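Local coordinates for putative phophotriesterase (Proteus mirabilis, PDB 3RHG), which is a zinc-binding amidohydrolase of the phosphotriesterase family that probably hydrolyses ester bonds, at residues L257-P262 and L297-A302; P22-F27 and H293-K298. All coordinates share one frame; numbering follows the deposited sequence. Where two conformers were deposited one is given.

Contact 1: residues L257-P262 and L297-A302; sequences LDISFP and LKQMWA. With BEZ (benzoic acid), chain D.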
ATOM      1  N   LEU A 257      -5.308  -2.482   5.492  1.00 18.33           N
ATOM      2  CA  LEU A 257      -4.751  -3.825   5.426  1.00 21.47           C
ATOM      3  C   LEU A 257      -3.508  -3.864   4.488  1.00 26.14           C
ATOM      4  O   LEU A 257      -2.434  -4.382   4.851  1.00 27.24           O
ATOM      5  CB  LEU A 257      -5.853  -4.820   5.023  1.00 25.78           C
ATOM      6  CG  LEU A 257      -5.413  -6.261   4.751  1.00 25.33           C
ATOM      7  CD1 LEU A 257      -4.977  -6.847   6.038  1.00 29.75           C
ATOM      8  CD2 LEU A 257      -6.543  -7.046   4.158  1.00 27.18           C
ATOM      9  N   ASP A 258      -3.647  -3.299   3.299  1.00 26.96           N
ATOM     10  CA  ASP A 258      -2.513  -3.038   2.394  1.00 24.05           C
ATOM     11  C   ASP A 258      -1.753  -4.303   2.026  1.00 22.81           C
ATOM     12  O   ASP A 258      -0.512  -4.306   1.998  1.00 28.58           O
ATOM     13  CB  ASP A 258      -1.525  -2.020   2.981  1.00 26.28           C
ATOM     14  CG  ASP A 258      -2.119  -0.610   3.146  1.00 26.02           C
ATOM     15  OD1 ASP A 258      -3.284  -0.331   2.744  1.00 27.35           O
ATOM     16  OD2 ASP A 258      -1.382   0.242   3.686  1.00 24.94           O
ATOM     17  N   ILE A 259      -2.487  -5.371   1.731  1.00 21.83           N
ATOM     18  CA  ILE A 259      -1.865  -6.660   1.403  1.00 21.88           C
ATOM     19  C   ILE A 259      -2.551  -7.216   0.173  1.00 22.26           C
ATOM     20  O   ILE A 259      -3.767  -7.037  -0.021  1.00 25.74           O
ATOM     21  CB  ILE A 259      -2.015  -7.671   2.567  1.00 23.23           C
ATOM     22  CG1 ILE A 259      -1.282  -7.184   3.820  1.00 21.78           C
ATOM     23  CG2 ILE A 259      -1.510  -9.057   2.173  1.00 27.29           C
ATOM     24  CD1 ILE A 259      -1.571  -8.057   5.082  1.00 26.08           C
ATOM     25  N   SER A 260      -1.762  -7.879  -0.667  1.00 24.61           N
ATOM     26  CA  SER A 260      -2.295  -8.607  -1.801  0.50 27.17           C
ATOM     27  C   SER A 260      -2.113 -10.107  -1.544  1.00 27.49           C
ATOM     28  O   SER A 260      -1.013 -10.569  -1.214  1.00 31.77           O
ATOM     29  CB  SER A 260      -1.600  -8.161  -3.093  0.50 31.16           C
ATOM     30  OG  SER A 260      -1.687  -6.746  -3.269  0.50 31.98           O
ATOM     31  N   PHE A 261      -3.193 -10.856  -1.691  1.00 30.39           N
ATOM     32  CA  PHE A 261      -3.157 -12.282  -1.457  1.00 31.89           C
ATOM     33  C   PHE A 261      -3.010 -13.020  -2.789  1.00 30.60           C
ATOM     34  O   PHE A 261      -3.591 -12.625  -3.805  1.00 34.19           O
ATOM     35  CB  PHE A 261      -4.407 -12.693  -0.674  1.00 32.55           C
ATOM     36  CG  PHE A 261      -4.535 -11.971   0.631  1.00 29.09           C
ATOM     37  CD1 PHE A 261      -3.887 -12.443   1.764  1.00 31.68           C
ATOM     38  CD2 PHE A 261      -5.251 -10.774   0.709  1.00 29.24           C
ATOM     39  CE1 PHE A 261      -3.977 -11.763   2.961  1.00 26.80           C
ATOM     40  CE2 PHE A 261      -5.342 -10.080   1.906  1.00 26.19           C
ATOM     41  CZ  PHE A 261      -4.714 -10.563   3.035  1.00 26.63           C
ATOM     42  N   PRO A 262      -2.195 -14.071  -2.805  1.00 27.43           N
ATOM     43  CA  PRO A 262      -1.978 -14.749  -4.080  1.00 29.27           C
ATOM     44  C   PRO A 262      -3.264 -15.314  -4.703  1.00 31.52           C
ATOM     45  O   PRO A 262      -3.375 -15.379  -5.926  1.00 33.96           O
ATOM     46  CB  PRO A 262      -0.999 -15.862  -3.728  1.00 29.91           C
ATOM     47  CG  PRO A 262      -0.270 -15.366  -2.504  1.00 27.76           C
ATOM     48  CD  PRO A 262      -1.176 -14.391  -1.794  1.00 24.46           C
ATOM     49  N   LEU A 297      -2.206 -10.505  11.410  1.00 20.65           N
ATOM     50  CA  LEU A 297      -0.871 -10.927  10.989  1.00 19.20           C
ATOM     51  C   LEU A 297       0.140 -10.010  11.640  1.00 21.76           C
ATOM     52  O   LEU A 297      -0.152  -8.831  11.855  1.00 23.03           O
ATOM     53  CB  LEU A 297      -0.724 -10.812   9.466  1.00 21.75           C
ATOM     54  CG  LEU A 297      -1.612 -11.694   8.582  1.00 20.27           C
ATOM     55  CD1 LEU A 297      -1.628 -11.207   7.122  1.00 22.21           C
ATOM     56  CD2 LEU A 297      -1.189 -13.207   8.666  1.00 22.18           C
ATOM     57  N   LYS A 298       1.329 -10.523  11.947  1.00 21.34           N
ATOM     58  CA  LYS A 298       2.315  -9.680  12.601  1.00 21.22           C
ATOM     59  C   LYS A 298       2.720  -8.509  11.709  1.00 20.45           C
ATOM     60  O   LYS A 298       3.113  -7.455  12.208  1.00 22.94           O
ATOM     61  CB  LYS A 298       3.550 -10.492  13.048  1.00 24.73           C
ATOM     62  CG  LYS A 298       3.256 -11.520  14.141  1.00 24.57           C
ATOM     63  CD  LYS A 298       4.545 -12.047  14.742  1.00 29.24           C
ATOM     64  CE  LYS A 298       4.269 -13.149  15.741  1.00 28.07           C
ATOM     65  NZ  LYS A 298       5.537 -13.676  16.344  1.00 29.59           N
ATOM     66  N   GLN A 299       2.653  -8.696  10.388  1.00 22.27           N
ATOM     67  CA  GLN A 299       3.071  -7.642   9.474  1.00 22.80           C
ATOM     68  C   GLN A 299       2.164  -6.412   9.577  1.00 21.69           C
ATOM     69  O   GLN A 299       2.539  -5.320   9.132  1.00 22.63           O
ATOM     70  CB  GLN A 299       3.078  -8.133   8.028  1.00 21.99           C
ATOM     71  CG  GLN A 299       1.699  -8.230   7.429  1.00 22.20           C
ATOM     72  CD  GLN A 299       1.747  -8.916   6.078  1.00 24.78           C
ATOM     73  OE1 GLN A 299       1.767 -10.144   5.995  1.00 24.47           O
ATOM     74  NE2 GLN A 299       1.783  -8.122   5.009  1.00 24.70           N
ATOM     75  N   MET A 300       0.982  -6.576  10.169  1.00 20.84           N
ATOM     76  CA  MET A 300       0.077  -5.440  10.282  1.00 19.53           C
ATOM     77  C   MET A 300       0.390  -4.517  11.460  1.00 22.15           C
ATOM     78  O   MET A 300      -0.113  -3.383  11.535  1.00 22.38           O
ATOM     79  CB  MET A 300      -1.372  -5.907  10.345  1.00 21.25           C
ATOM     80  CG  MET A 300      -1.767  -6.691   9.110  1.00 18.34           C
ATOM     81  SD  MET A 300      -3.434  -7.347   9.143  1.00 20.54           S
ATOM     82  CE  MET A 300      -4.431  -5.826   9.169  1.00 20.92           C
ATOM     83  N   TRP A 301       1.210  -4.992  12.393  1.00 20.52           N
ATOM     84  CA  TRP A 301       1.585  -4.158  13.527  1.00 19.52           C
ATOM     85  C   TRP A 301       2.379  -2.937  13.063  1.00 22.88           C
ATOM     86  O   TRP A 301       3.230  -3.054  12.168  1.00 23.83           O
ATOM     87  CB  TRP A 301       2.467  -4.973  14.471  1.00 22.05           C
ATOM     88  CG  TRP A 301       1.747  -6.052  15.201  1.00 23.89           C
ATOM     89  CD1 TRP A 301       0.395  -6.147  15.440  1.00 23.27           C
ATOM     90  CD2 TRP A 301       2.352  -7.158  15.865  1.00 24.32           C
ATOM     91  NE1 TRP A 301       0.133  -7.268  16.197  1.00 25.44           N
ATOM     92  CE2 TRP A 301       1.317  -7.911  16.461  1.00 26.80           C
ATOM     93  CE3 TRP A 301       3.673  -7.608  15.981  1.00 27.84           C
ATOM     94  CZ2 TRP A 301       1.567  -9.087  17.181  1.00 27.26           C
ATOM     95  CZ3 TRP A 301       3.919  -8.757  16.705  1.00 24.11           C
ATOM     96  CH2 TRP A 301       2.873  -9.487  17.297  1.00 27.17           C
ATOM     97  N   ALA A 302       2.106  -1.772  13.659  1.00 22.83           N
ATOM     98  CA  ALA A 302       2.858  -0.551  13.333  1.00 21.63           C
ATOM     99  C   ALA A 302       4.371  -0.677  13.567  1.00 24.94           C
ATOM    100  O   ALA A 302       5.168  -0.116  12.805  1.00 26.68           O
ATOM    101  CB  ALA A 302       2.297   0.651  14.095  1.00 23.99           C
TER
HETATM  102  C   BEZ D 369      -9.999 -13.588   3.549  1.00 36.16           C
HETATM  103  O1  BEZ D 369     -11.204 -13.908   3.475  1.00 38.65           O
HETATM  104  O2  BEZ D 369      -9.129 -14.329   3.032  1.00 40.04           O
HETATM  105  C1  BEZ D 369      -9.582 -12.331   4.244  1.00 28.24           C
HETATM  106  C2  BEZ D 369     -10.508 -11.561   4.952  1.00 30.56           C
HETATM  107  C3  BEZ D 369     -10.093 -10.402   5.605  1.00 29.17           C
HETATM  108  C4  BEZ D 369      -8.767  -9.999   5.533  1.00 28.43           C
HETATM  109  C5  BEZ D 369      -7.851 -10.763   4.815  1.00 27.32           C
HETATM  110  C6  BEZ D 369      -8.248 -11.932   4.172  1.00 30.20           C
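Leu257 and Met300 meet through methyl groups: CD1 of Leu257 lies 3.3 Å from CE of Met300, tighter than normal van der Waals packing, and SD of Met300 also adjoins that branch. The chain of Met300 is extended as far as SD, and the bend at its last torsion (chi3 64°) brings CE, as well as SD, against the leucine methyl. A second apolar pair lies alongside, where CD1 of Ile259 meets CD1 of Leu297 at 3.8 Å.

Ile259 also packs against a polar group. It and Gln299 approach from opposite directions, and NE2 of Gln299 stands 3.4 Å from CD1 of Ile259, with CG1 equally near. This amide is not left without polar partners: NE2 donates to the backbone O of Leu58 and OE1 accepts from ND2 of Asn68, which together fix its rotation.

Both segments belong to loops that follow strands of the parallel (beta/alpha)8 barrel of this family: residues 257-262 come after strand 249-252, while residues 297-302 come after strand 289-291 and include a short 3-10 turn at 298-300.

Leu257 directs its other branch to the bound benzoic acid, CD2 lying 3.9 Å from C4, and the same methyl sits in plane at the edge of the Phe261 ring. C6 of the benzoic acid lies over one face of that ring, and the closest atoms are CZ of Phe261 and C5 of the ligand, 3.6 Å apart.

Contact 2: residues P22-F27 and H293-K298; sequences PHEHLF and HDVFLK. With ZN (zinc ion), chain B; BEZ (benzoic acid), chain D.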
ATOM      1  N   PRO A  22     -14.422  -2.698  16.427  1.00 16.63           N
ATOM      2  CA  PRO A  22     -15.320  -3.868  16.531  1.00 16.81           C
ATOM      3  C   PRO A  22     -14.822  -5.156  15.897  1.00 15.84           C
ATOM      4  O   PRO A  22     -15.486  -6.198  16.036  1.00 17.70           O
ATOM      5  CB  PRO A  22     -16.604  -3.385  15.821  1.00 17.37           C
ATOM      6  CG  PRO A  22     -16.067  -2.436  14.762  1.00 19.03           C
ATOM      7  CD  PRO A  22     -14.893  -1.716  15.435  1.00 17.37           C
ATOM      8  N   HIS A  23     -13.710  -5.112  15.170  1.00 16.56           N
ATOM      9  CA  HIS A  23     -13.249  -6.371  14.555  1.00 16.01           C
ATOM     10  C   HIS A  23     -11.727  -6.396  14.428  1.00 15.55           C
ATOM     11  O   HIS A  23     -11.172  -5.838  13.471  1.00 16.86           O
ATOM     12  CB  HIS A  23     -13.880  -6.620  13.171  1.00 17.84           C
ATOM     13  CG  HIS A  23     -13.515  -7.959  12.573  1.00 19.32           C
ATOM     14  ND1 HIS A  23     -14.436  -8.967  12.357  1.00 19.03           N
ATOM     15  CD2 HIS A  23     -12.319  -8.450  12.158  1.00 17.94           C
ATOM     16  CE1 HIS A  23     -13.826 -10.018  11.827  1.00 21.10           C
ATOM     17  NE2 HIS A  23     -12.537  -9.735  11.698  1.00 18.06           N
ATOM     18  N   GLU A  24     -11.068  -7.039  15.391  1.00 18.31           N
ATOM     19  CA  GLU A  24      -9.602  -7.128  15.413  1.00 17.54           C
ATOM     20  C   GLU A  24      -9.232  -8.522  15.884  1.00 17.30           C
ATOM     21  O   GLU A  24     -10.097  -9.260  16.348  1.00 17.69           O
ATOM     22  CB  GLU A  24      -9.022  -6.074  16.394  1.00 18.75           C
ATOM     23  CG  GLU A  24      -9.453  -4.658  16.093  1.00 17.80           C
ATOM     24  CD  GLU A  24      -8.917  -4.154  14.778  1.00 19.01           C
ATOM     25  OE1 GLU A  24      -7.938  -4.737  14.222  1.00 18.28           O
ATOM     26  OE2 GLU A  24      -9.483  -3.163  14.279  1.00 19.34           O
ATOM     27  N   HIS A  25      -7.959  -8.881  15.766  1.00 18.58           N
ATOM     28  CA  HIS A  25      -7.464 -10.083  16.429  1.00 17.07           C
ATOM     29  C   HIS A  25      -6.277  -9.728  17.278  1.00 18.40           C
ATOM     30  O   HIS A  25      -5.262  -9.302  16.755  1.00 20.61           O
ATOM     31  CB  HIS A  25      -7.140 -11.197  15.421  1.00 17.66           C
ATOM     32  CG  HIS A  25      -8.313 -11.522  14.553  1.00 16.47           C
ATOM     33  ND1 HIS A  25      -9.267 -12.445  14.918  1.00 18.42           N
ATOM     34  CD2 HIS A  25      -8.746 -10.967  13.394  1.00 18.14           C
ATOM     35  CE1 HIS A  25     -10.213 -12.488  13.998  1.00 17.13           C
ATOM     36  NE2 HIS A  25      -9.919 -11.607  13.055  1.00 17.48           N
ATOM     37  N   LEU A  26      -6.436  -9.841  18.594  1.00 20.38           N
ATOM     38  CA  LEU A  26      -5.305  -9.632  19.502  1.00 20.31           C
ATOM     39  C   LEU A  26      -4.426 -10.872  19.567  1.00 20.50           C
ATOM     40  O   LEU A  26      -3.208 -10.764  19.434  1.00 22.32           O
ATOM     41  CB  LEU A  26      -5.768  -9.247  20.913  1.00 21.85           C
ATOM     42  CG  LEU A  26      -6.170  -7.769  21.046  1.00 21.09           C
ATOM     43  CD1 LEU A  26      -7.336  -7.450  20.098  1.00 25.85           C
ATOM     44  CD2 LEU A  26      -6.508  -7.400  22.503  1.00 23.96           C
ATOM     45  N   PHE A  27      -5.058 -12.027  19.785  1.00 20.60           N
ATOM     46  CA  PHE A  27      -4.368 -13.315  19.874  1.00 20.26           C
ATOM     47  C   PHE A  27      -5.033 -14.304  18.928  1.00 22.19           C
ATOM     48  O   PHE A  27      -6.228 -14.623  19.052  1.00 23.50           O
ATOM     49  CB  PHE A  27      -4.368 -13.834  21.317  1.00 21.14           C
ATOM     50  CG  PHE A  27      -3.729 -12.873  22.287  1.00 22.63           C
ATOM     51  CD1 PHE A  27      -2.337 -12.773  22.361  1.00 26.20           C
ATOM     52  CD2 PHE A  27      -4.502 -12.053  23.105  1.00 24.11           C
ATOM     53  CE1 PHE A  27      -1.727 -11.876  23.215  1.00 26.00           C
ATOM     54  CE2 PHE A  27      -3.898 -11.148  23.970  1.00 24.64           C
ATOM     55  CZ  PHE A  27      -2.509 -11.054  24.027  1.00 25.72           C
ATOM     56  N   HIS A 293      -9.708  -2.592  11.536  1.00 18.40           N
ATOM     57  CA  HIS A 293      -8.459  -2.904  10.818  1.00 18.18           C
ATOM     58  C   HIS A 293      -8.304  -4.394  10.491  1.00 17.23           C
ATOM     59  O   HIS A 293      -7.540  -4.748   9.598  1.00 18.04           O
ATOM     60  CB  HIS A 293      -7.240  -2.556  11.698  1.00 19.50           C
ATOM     61  CG  HIS A 293      -7.228  -1.157  12.224  1.00 19.55           C
ATOM     62  ND1 HIS A 293      -7.831  -0.817  13.420  1.00 19.15           N
ATOM     63  CD2 HIS A 293      -6.655  -0.018  11.748  1.00 20.55           C
ATOM     64  CE1 HIS A 293      -7.636   0.476  13.656  1.00 18.39           C
ATOM     65  NE2 HIS A 293      -6.924   0.983  12.660  1.00 20.80           N
ATOM     66  N   ASP A 294      -8.954  -5.259  11.274  1.00 15.77           N
ATOM     67  CA  ASP A 294      -8.735  -6.707  11.153  1.00 16.77           C
ATOM     68  C   ASP A 294      -7.276  -7.091  11.270  1.00 16.15           C
ATOM     69  O   ASP A 294      -6.804  -7.942  10.513  1.00 18.27           O
ATOM     70  CB  ASP A 294      -9.349  -7.282   9.856  1.00 20.25           C
ATOM     71  CG  ASP A 294      -9.518  -8.786   9.913  1.00 18.73           C
ATOM     72  OD1 ASP A 294      -9.633  -9.325  11.045  1.00 20.52           O
ATOM     73  OD2 ASP A 294      -9.522  -9.451   8.829  1.00 20.40           O
ATOM     74  N   VAL A 295      -6.549  -6.484  12.207  1.00 17.33           N
ATOM     75  CA  VAL A 295      -5.179  -6.934  12.482  1.00 18.40           C
ATOM     76  C   VAL A 295      -5.229  -8.439  12.748  1.00 19.43           C
ATOM     77  O   VAL A 295      -5.966  -8.885  13.624  1.00 20.06           O
ATOM     78  CB  VAL A 295      -4.548  -6.196  13.680  1.00 19.31           C
ATOM     79  CG1 VAL A 295      -3.223  -6.870  14.102  1.00 23.63           C
ATOM     80  CG2 VAL A 295      -4.320  -4.727  13.326  1.00 20.61           C
ATOM     81  N   PHE A 296      -4.459  -9.228  11.995  1.00 19.86           N
ATOM     82  CA  PHE A 296      -4.489 -10.671  12.192  1.00 18.31           C
ATOM     83  C   PHE A 296      -3.177 -11.332  11.808  1.00 20.20           C
ATOM     84  O   PHE A 296      -3.061 -12.558  11.887  1.00 21.47           O
ATOM     85  CB  PHE A 296      -5.675 -11.321  11.453  1.00 20.92           C
ATOM     86  CG  PHE A 296      -5.457 -11.557   9.962  1.00 19.60           C
ATOM     87  CD1 PHE A 296      -5.185 -12.842   9.492  1.00 21.21           C
ATOM     88  CD2 PHE A 296      -5.581 -10.510   9.033  1.00 19.03           C
ATOM     89  CE1 PHE A 296      -4.990 -13.092   8.114  1.00 20.30           C
ATOM     90  CE2 PHE A 296      -5.400 -10.731   7.649  1.00 20.25           C
ATOM     91  CZ  PHE A 296      -5.125 -12.026   7.189  1.00 21.29           C
ATOM     92  N   LEU A 297      -2.206 -10.505  11.410  1.00 20.65           N
ATOM     93  CA  LEU A 297      -0.871 -10.927  10.989  1.00 19.20           C
ATOM     94  C   LEU A 297       0.140 -10.010  11.640  1.00 21.76           C
ATOM     95  O   LEU A 297      -0.152  -8.831  11.855  1.00 23.03           O
ATOM     96  CB  LEU A 297      -0.724 -10.812   9.466  1.00 21.75           C
ATOM     97  CG  LEU A 297      -1.612 -11.694   8.582  1.00 20.27           C
ATOM     98  CD1 LEU A 297      -1.628 -11.207   7.122  1.00 22.21           C
ATOM     99  CD2 LEU A 297      -1.189 -13.207   8.666  1.00 22.18           C
ATOM    100  N   LYS A 298       1.329 -10.523  11.947  1.00 21.34           N
ATOM    101  CA  LYS A 298       2.315  -9.680  12.601  1.00 21.22           C
ATOM    102  C   LYS A 298       2.720  -8.509  11.709  1.00 20.45           C
ATOM    103  O   LYS A 298       3.113  -7.455  12.208  1.00 22.94           O
ATOM    104  CB  LYS A 298       3.550 -10.492  13.048  1.00 24.73           C
ATOM    105  CG  LYS A 298       3.256 -11.520  14.141  1.00 24.57           C
ATOM    106  CD  LYS A 298       4.545 -12.047  14.742  1.00 29.24           C
ATOM    107  CE  LYS A 298       4.269 -13.149  15.741  1.00 28.07           C
ATOM    108  NZ  LYS A 298       5.537 -13.676  16.344  1.00 29.59           N
TER
HETATM  109 ZN    ZN B 367     -11.058 -11.149  11.483  1.00 21.10          ZN
HETATM  110  C   BEZ D 369      -9.999 -13.588   3.549  1.00 36.16           C
HETATM  111  O1  BEZ D 369     -11.204 -13.908   3.475  1.00 38.65           O
HETATM  112  O2  BEZ D 369      -9.129 -14.329   3.032  1.00 40.04           O
HETATM  113  C1  BEZ D 369      -9.582 -12.331   4.244  1.00 28.24           C
HETATM  114  C2  BEZ D 369     -10.508 -11.561   4.952  1.00 30.56           C
HETATM  115  C3  BEZ D 369     -10.093 -10.402   5.605  1.00 29.17           C
HETATM  116  C4  BEZ D 369      -8.767  -9.999   5.533  1.00 28.43           C
HETATM  117  C5  BEZ D 369      -7.851 -10.763   4.815  1.00 27.32           C
HETATM  118  C6  BEZ D 369      -8.248 -11.932   4.172  1.00 30.20           C
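The runs His23-His25 and His293-Phe296 head in directions 30° apart and are tied by two noticeably bent backbone hydrogen bonds, Asp294 N to His23 O and His25 N to Val295 O, which join the end of strand 19-24 to the loop after strand 289-291.

Glu24 grips that loop with its carboxylate. OE2 accepts from His293 N at 2.8 Å and from His293 ND1 at 3.0 Å, the two donors arriving from opposite faces of the carboxylate plane; Ser292 OG is a further partner. The far nitrogen of the same ring, His293 NE2, is hydrogen-bonded to the backbone N of Val312. OE1 of Glu24 takes the N-H of Val295 at 3.0 Å, nearly along its C-O axis. A bend at chi2 folds the carboxylate back toward these donors.

On the metal side, zinc is bound by His23 NE2 at 2.1 Å, His25 NE2 at 2.0 Å and Asp294 OD1 at 2.4 Å, with Glu166 also a ligand. OD1 lies in plane at the edges of both imidazoles, its carboxylate turned 75° from the His23 ring and 57° from that of His25. Asn197 and Thr96 hold the two ND1 atoms as second-shell partners. Asp294 OD2 faces the bound benzoic acid, 3.4 Å from its C3.

The HxH pair at the end of the first barrel strand and the aspartate following the eighth thus converge on one metal, a signature of the amidohydrolase superfamily, and the bonds made by Glu24 probably help position the aspartate's loop.

How the contacts relate
Contacts 1 and 2 are both buried, but at different depths: contact 2 is centred about 8 Å from the centre of the chain and contact 1 about 16 Å. Their centres are about 10 Å apart. Both use the loop after strand 289-291, sharing Leu297 and Lys298, so one loop begins at the zinc site and continues into the apolar packing. The chemistry changes accordingly, from metal bonds and hydrogen bonds in contact 2 to methyl, thioether and amide packing in contact 1. Met300 bridges them, its CE lying 3.3 Å from His293 O. Each contributes two residues to the benzoic acid pocket, Leu257 and Phe261 from one, Asp294 and Phe296 from the other.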